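Local coordinates for hydrolase (Thermococcus thioreducens, PDB 6IAH), which is a magnesium-binding phosphatase of the haloacid dehalogenase superfamily with diverse substrate specificity, possibly including phosphoglycolate, at residues 10-24 / 121-133. Residues are numbered along the deposited sequence; the frame is centred on the assembly and turned at random.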
loop_
_atom_site.group_PDB
_atom_site.type_symbol
_atom_site.label_atom_id
_atom_site.label_comp_id
_atom_site.label_asym_id
_atom_site.label_seq_id
_atom_site.Cartn_x
_atom_site.Cartn_y
_atom_site.Cartn_z
ATOM N N VAL A 10 -3.261 9.161 0.438
ATOM C CA VAL A 10 -4.253 10.125 -0.037
ATOM C C VAL A 10 -5.393 10.223 0.987
ATOM O O VAL A 10 -5.585 11.282 1.596
ATOM C CB VAL A 10 -4.809 9.731 -1.432
ATOM C CG1 VAL A 10 -5.988 10.600 -1.818
ATOM C CG2 VAL A 10 -3.714 9.826 -2.497
ATOM N N LEU A 11 -6.201 9.164 1.146
ATOM C CA LEU A 11 -7.258 9.156 2.185
ATOM C C LEU A 11 -6.736 8.814 3.575
ATOM O O LEU A 11 -7.326 9.264 4.554
ATOM C CB LEU A 11 -8.378 8.193 1.831
ATOM C CG LEU A 11 -8.988 8.442 0.440
ATOM C CD1 LEU A 11 -10.036 7.386 0.052
ATOM C CD2 LEU A 11 -9.590 9.831 0.304
ATOM N N ILE A 12 -5.727 7.937 3.647
ATOM C CA ILE A 12 -5.207 7.383 4.912
ATOM C C ILE A 12 -3.696 7.548 4.955
ATOM O O ILE A 12 -2.984 7.234 3.956
ATOM C CB ILE A 12 -5.546 5.876 5.039
ATOM C CG1 ILE A 12 -7.067 5.723 5.232
ATOM C CG2 ILE A 12 -4.855 5.250 6.241
ATOM C CD1 ILE A 12 -7.569 4.298 5.167
ATOM N N ASP A 13 -3.203 8.036 6.096
ATOM C CA ASP A 13 -1.765 8.088 6.371
ATOM C C ASP A 13 -1.462 6.741 7.006
ATOM O O ASP A 13 -1.932 6.467 8.141
ATOM C CB ASP A 13 -1.456 9.208 7.347
ATOM C CG ASP A 13 0.006 9.279 7.769
ATOM O OD1 ASP A 13 0.863 8.427 7.486
ATOM O OD2 ASP A 13 0.302 10.272 8.453
ATOM N N VAL A 14 -0.692 5.918 6.299
ATOM C CA VAL A 14 -0.382 4.577 6.779
ATOM C C VAL A 14 0.903 4.689 7.505
ATOM O O VAL A 14 1.798 3.842 7.267
ATOM C CB VAL A 14 -0.320 3.491 5.686
ATOM C CG1 VAL A 14 -1.714 3.361 5.073
ATOM C CG2 VAL A 14 0.736 3.759 4.596
ATOM N N ARG A 15 0.982 5.779 8.302
ATOM C CA ARG A 15 1.955 6.069 9.388
ATOM C C ARG A 15 2.958 4.908 9.568
ATOM O O ARG A 15 3.100 4.231 10.580
ATOM C CB ARG A 15 1.196 6.517 10.679
ATOM C CG ARG A 15 0.952 8.068 10.847
ATOM C CD ARG A 15 0.645 8.486 12.304
ATOM N NE ARG A 15 1.396 7.672 13.289
ATOM C CZ ARG A 15 0.913 6.768 14.174
ATOM N NH1 ARG A 15 -0.398 6.526 14.367
ATOM N NH2 ARG A 15 1.790 6.106 14.934
ATOM N N GLU A 16 3.619 4.681 8.472
ATOM C CA GLU A 16 4.548 3.592 8.377
ATOM C C GLU A 16 4.132 2.211 9.099
ATOM O O GLU A 16 5.040 1.500 9.612
ATOM C CB GLU A 16 5.948 4.176 8.655
ATOM C CG GLU A 16 6.297 5.275 7.627
ATOM C CD GLU A 16 5.417 6.551 7.804
ATOM O OE1 GLU A 16 5.538 7.185 8.882
ATOM O OE2 GLU A 16 4.561 6.890 6.928
ATOM N N SER A 17 2.785 1.886 9.108
ATOM C CA SER A 17 2.172 0.706 9.766
ATOM C C SER A 17 2.783 -0.527 9.078
ATOM O O SER A 17 3.211 -1.440 9.737
ATOM C CB SER A 17 0.661 0.611 9.583
ATOM O OG SER A 17 0.332 0.630 8.170
ATOM N N TYR A 18 2.801 -0.529 7.736
ATOM C CA TYR A 18 3.397 -1.635 6.989
ATOM C C TYR A 18 4.891 -1.757 7.233
ATOM O O TYR A 18 5.418 -2.868 7.296
ATOM C CB TYR A 18 3.197 -1.460 5.505
ATOM C CG TYR A 18 1.753 -1.244 5.028
ATOM C CD1 TYR A 18 0.802 -2.233 5.097
ATOM C CD2 TYR A 18 1.438 -0.080 4.338
ATOM C CE1 TYR A 18 -0.488 -2.033 4.573
ATOM C CE2 TYR A 18 0.175 0.132 3.821
ATOM C CZ TYR A 18 -0.779 -0.827 3.915
ATOM O OH TYR A 18 -1.999 -0.540 3.298
ATOM N N ASP A 19 5.577 -0.627 7.297
ATOM C CA ASP A 19 7.000 -0.653 7.561
ATOM C C ASP A 19 7.317 -1.274 8.913
ATOM O O ASP A 19 8.248 -2.035 9.009
ATOM C CB ASP A 19 7.589 0.755 7.515
ATOM C CG ASP A 19 7.680 1.344 6.103
ATOM O OD1 ASP A 19 7.326 0.689 5.103
ATOM O OD2 ASP A 19 8.167 2.478 6.014
ATOM N N GLU A 20 6.565 -0.940 9.958
ATOM C CA GLU A 20 6.794 -1.526 11.281
ATOM C C GLU A 20 6.354 -3.001 11.307
ATOM O O GLU A 20 6.950 -3.798 11.998
ATOM C CB GLU A 20 6.094 -0.713 12.376
ATOM C CG GLU A 20 6.328 -1.183 13.813
ATOM C CD GLU A 20 7.652 -0.729 14.406
ATOM O OE1 GLU A 20 8.396 0.020 13.741
ATOM O OE2 GLU A 20 7.954 -1.144 15.536
ATOM N N ALA A 21 5.338 -3.385 10.540
ATOM C CA ALA A 21 5.008 -4.785 10.465
ATOM C C ALA A 21 6.121 -5.618 9.806
ATOM O O ALA A 21 6.399 -6.749 10.250
ATOM C CB ALA A 21 3.671 -4.952 9.714
ATOM N N THR A 22 6.781 -5.044 8.793
ATOM C CA THR A 22 7.890 -5.675 8.123
ATOM C C THR A 22 9.058 -5.828 9.123
ATOM O O THR A 22 9.636 -6.909 9.312
ATOM C CB THR A 22 8.265 -4.889 6.864
ATOM O OG1 THR A 22 7.121 -4.866 5.948
ATOM C CG2 THR A 22 9.482 -5.485 6.145
ATOM N N LYS A 23 9.353 -4.737 9.809
ATOM C CA LYS A 23 10.395 -4.762 10.830
ATOM C C LYS A 23 10.139 -5.794 11.931
ATOM O O LYS A 23 10.962 -6.638 12.164
ATOM C CB LYS A 23 10.507 -3.378 11.439
ATOM C CG LYS A 23 11.498 -3.272 12.588
ATOM C CD LYS A 23 11.161 -2.040 13.433
ATOM C CE LYS A 23 12.378 -1.492 14.123
ATOM N NZ LYS A 23 12.815 -2.239 15.294
ATOM N N LEU A 24 8.985 -5.776 12.557
ATOM C CA LEU A 24 8.690 -6.729 13.592
ATOM C C LEU A 24 8.660 -8.186 13.123
ATOM O O LEU A 24 9.096 -9.106 13.829
ATOM C CB LEU A 24 7.362 -6.391 14.292
ATOM C CG LEU A 24 7.291 -5.037 14.981
ATOM C CD1 LEU A 24 5.898 -4.924 15.583
ATOM C CD2 LEU A 24 8.395 -4.886 16.045
ATOM N N PHE A 121 -2.134 -9.863 19.592
ATOM C CA PHE A 121 -1.339 -8.708 19.299
ATOM C C PHE A 121 -2.290 -7.622 18.821
ATOM O O PHE A 121 -3.306 -7.926 18.082
ATOM C CB PHE A 121 -0.269 -8.973 18.231
ATOM C CG PHE A 121 0.742 -7.872 18.110
ATOM C CD1 PHE A 121 1.827 -7.813 18.960
ATOM C CD2 PHE A 121 0.594 -6.859 17.163
ATOM C CE1 PHE A 121 2.755 -6.759 18.878
ATOM C CE2 PHE A 121 1.537 -5.852 17.026
ATOM C CZ PHE A 121 2.609 -5.784 17.914
ATOM N N PRO A 122 -2.034 -6.396 19.279
ATOM C CA PRO A 122 -2.880 -5.257 18.841
ATOM C C PRO A 122 -2.435 -4.837 17.424
ATOM O O PRO A 122 -1.346 -4.309 17.241
ATOM C CB PRO A 122 -2.596 -4.149 19.885
ATOM C CG PRO A 122 -1.495 -4.621 20.731
ATOM C CD PRO A 122 -0.942 -5.925 20.189
ATOM N N GLY A 123 -3.241 -5.171 16.430
ATOM C CA GLY A 123 -2.884 -4.911 15.067
ATOM C C GLY A 123 -2.288 -3.539 14.780
ATOM O O GLY A 123 -2.886 -2.516 15.135
ATOM N N LEU A 124 -1.178 -3.524 14.057
ATOM C CA LEU A 124 -0.541 -2.271 13.580
ATOM C C LEU A 124 -1.399 -1.489 12.612
ATOM O O LEU A 124 -1.200 -0.295 12.510
ATOM C CB LEU A 124 0.828 -2.511 12.972
ATOM C CG LEU A 124 1.926 -2.949 13.950
ATOM C CD1 LEU A 124 3.118 -3.479 13.161
ATOM C CD2 LEU A 124 2.293 -1.839 14.933
ATOM N N TRP A 125 -2.412 -2.115 11.982
ATOM C CA TRP A 125 -3.309 -1.348 11.138
ATOM C C TRP A 125 -4.008 -0.177 11.907
ATOM O O TRP A 125 -4.356 0.836 11.306
ATOM C CB TRP A 125 -4.350 -2.252 10.434
ATOM C CG TRP A 125 -5.438 -2.716 11.344
ATOM C CD1 TRP A 125 -5.416 -3.825 12.176
ATOM C CD2 TRP A 125 -6.770 -2.169 11.463
ATOM N NE1 TRP A 125 -6.604 -3.934 12.849
ATOM C CE2 TRP A 125 -7.457 -2.947 12.436
ATOM C CE3 TRP A 125 -7.416 -1.073 10.905
ATOM C CZ2 TRP A 125 -8.787 -2.678 12.812
ATOM C CZ3 TRP A 125 -8.711 -0.783 11.305
ATOM C CH2 TRP A 125 -9.388 -1.585 12.237
ATOM N N LYS A 126 -4.155 -0.313 13.221
ATOM C CA LYS A 126 -4.863 0.675 14.000
ATOM C C LYS A 126 -3.998 1.911 14.289
ATOM O O LYS A 126 -4.520 2.881 14.805
ATOM C CB LYS A 126 -5.474 0.010 15.263
ATOM C CG LYS A 126 -6.357 -1.195 14.884
ATOM C CD LYS A 126 -7.096 -1.854 16.044
ATOM C CE LYS A 126 -6.319 -1.835 17.372
ATOM N NZ LYS A 126 -5.073 -2.671 17.448
ATOM N N LYS A 127 -2.707 1.897 13.931
ATOM C CA LYS A 127 -1.884 3.120 13.982
ATOM C C LYS A 127 -2.060 4.009 12.739
ATOM O O LYS A 127 -1.537 5.099 12.717
ATOM C CB LYS A 127 -0.428 2.781 14.147
ATOM C CG LYS A 127 -0.112 2.112 15.500
ATOM C CD LYS A 127 1.392 2.186 15.705
ATOM C CE LYS A 127 1.898 1.289 16.819
ATOM N NZ LYS A 127 1.183 1.599 18.075
ATOM N N GLU A 128 -2.774 3.517 11.701
ATOM C CA GLU A 128 -3.090 4.301 10.496
ATOM C C GLU A 128 -4.147 5.375 10.892
ATOM O O GLU A 128 -5.004 5.143 11.812
ATOM C CB GLU A 128 -3.617 3.375 9.389
ATOM C CG GLU A 128 -2.580 2.348 8.939
ATOM C CD GLU A 128 -3.065 1.330 7.928
ATOM O OE1 GLU A 128 -4.194 1.521 7.462
ATOM O OE2 GLU A 128 -2.306 0.352 7.590
ATOM N N ARG A 129 -4.085 6.530 10.221
ATOM C CA ARG A 129 -4.896 7.691 10.576
ATOM C C ARG A 129 -5.546 8.248 9.337
ATOM O O ARG A 129 -4.924 8.269 8.255
ATOM C CB ARG A 129 -3.977 8.782 11.139
ATOM C CG ARG A 129 -3.459 8.423 12.507
ATOM C CD ARG A 129 -2.820 9.578 13.267
ATOM N NE ARG A 129 -2.199 10.649 12.460
ATOM C CZ ARG A 129 -1.255 11.498 12.921
ATOM N NH1 ARG A 129 -0.790 11.413 14.175
ATOM N NH2 ARG A 129 -0.749 12.444 12.123
ATOM N N PRO A 130 -6.774 8.750 9.477
ATOM C CA PRO A 130 -7.431 9.340 8.308
ATOM C C PRO A 130 -6.745 10.655 7.912
ATOM O O PRO A 130 -6.278 11.410 8.791
ATOM C CB PRO A 130 -8.868 9.546 8.796
ATOM C CG PRO A 130 -8.748 9.705 10.258
ATOM C CD PRO A 130 -7.662 8.773 10.657
ATOM N N ILE A 131 -6.520 10.842 6.619
ATOM C CA ILE A 131 -6.208 12.190 6.094
ATOM C C ILE A 131 -7.517 12.865 5.688
ATOM O O ILE A 131 -7.798 13.965 6.070
ATOM C CB ILE A 131 -5.212 12.162 4.909
ATOM C CG1 ILE A 131 -3.917 11.445 5.313
ATOM C CG2 ILE A 131 -4.963 13.575 4.402
ATOM C CD1 ILE A 131 -3.048 10.997 4.141
ATOM N N VAL A 132 -8.359 12.157 4.957
ATOM C CA VAL A 132 -9.600 12.764 4.486
ATOM C C VAL A 132 -10.577 13.011 5.669
ATOM O O VAL A 132 -10.521 12.296 6.675
ATOM C CB VAL A 132 -10.197 11.911 3.351
ATOM C CG1 VAL A 132 -10.731 10.590 3.882
ATOM C CG2 VAL A 132 -11.245 12.696 2.603
ATOM N N ARG A 133 -11.397 14.069 5.572
ATOM C CA ARG A 133 -12.445 14.362 6.530
ATOM C C ARG A 133 -13.667 13.757 5.911
ATOM O O ARG A 133 -13.981 14.077 4.771
ATOM C CB ARG A 133 -12.631 15.861 6.727
ATOM C CG ARG A 133 -11.354 16.465 7.313
ATOM C CD ARG A 133 -11.626 17.832 7.920
ATOM N NE ARG A 133 -12.332 18.742 7.009
ATOM C CZ ARG A 133 -11.773 19.649 6.201
ATOM N NH1 ARG A 133 -10.450 19.829 6.106
ATOM N NH2 ARG A 133 -12.590 20.396 5.452
#
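Leu-11 O accepts two backbone bonds, from Ile-131 N at 2.7 Å and Val-132 N at 3.1 Å. Ile-131 N lies 39° above the carbonyl plane, off the lone pairs, and Val-132 N is tilted to the same face. Next along, Asp-13 and Arg-129 form an antiparallel hydrogen-bonded pair: Asp-13 N reaches Arg-129 O at 2.8 Å, and Arg-129 N returns to Asp-13 O. Ile-12 and Pro-130 make the neighbouring non-hydrogen-bonded pair, completing a two-stranded ribbon separate from the parallel sheet of the core. With a largely helical, strandless insertion between its strands, the ribbon is consistent with the HAD flap carrying a C1-type cap, as in relatives. Ile-131 lays CD1 against the backbone between Ile-12 and Asp-13, while Leu-11 and Val-132 run alongside each other, CD2 to CB 3.7 Å.

Beyond the ribbon, Glu-128 reaches helix 17-32 with its chain extended past CG (chi2 175°). Ser-17 OG, placed between its backbone N and carbonyl carbon (chi1 56°), donates to Glu-128 OE2 at 2.7 Å, on the anti side of the carboxylate. Tyr-109 OH also bonds OE2, which lies over one face of the Tyr-18 ring, toward its rim; Arg-152 forms a salt bridge with OE1. Replacing Glu-128 by alanine is likely to leave Ser-17 OG and Tyr-109 OH without this acceptor and Arg-152 without this carboxylate. Leu-124 CD1 lies on the helix, 3.4 Å from Ala-21 N. Arg-15 CD lies over one face of the Arg-129 guanidinium, toward its rim, 3.6 Å from Arg-129 CZ, with the two like charges near each other.

Asp-13 and Glu-16 belong to a second magnesium site seen in this protein; the two bonds to Arg-129 probably limit movement of the Asp-13 backbone, and one buried carboxylate joins helix start, Tyr-109 and Arg-152 beside the Tyr-18 bond to the magnesium ligand Asp-8.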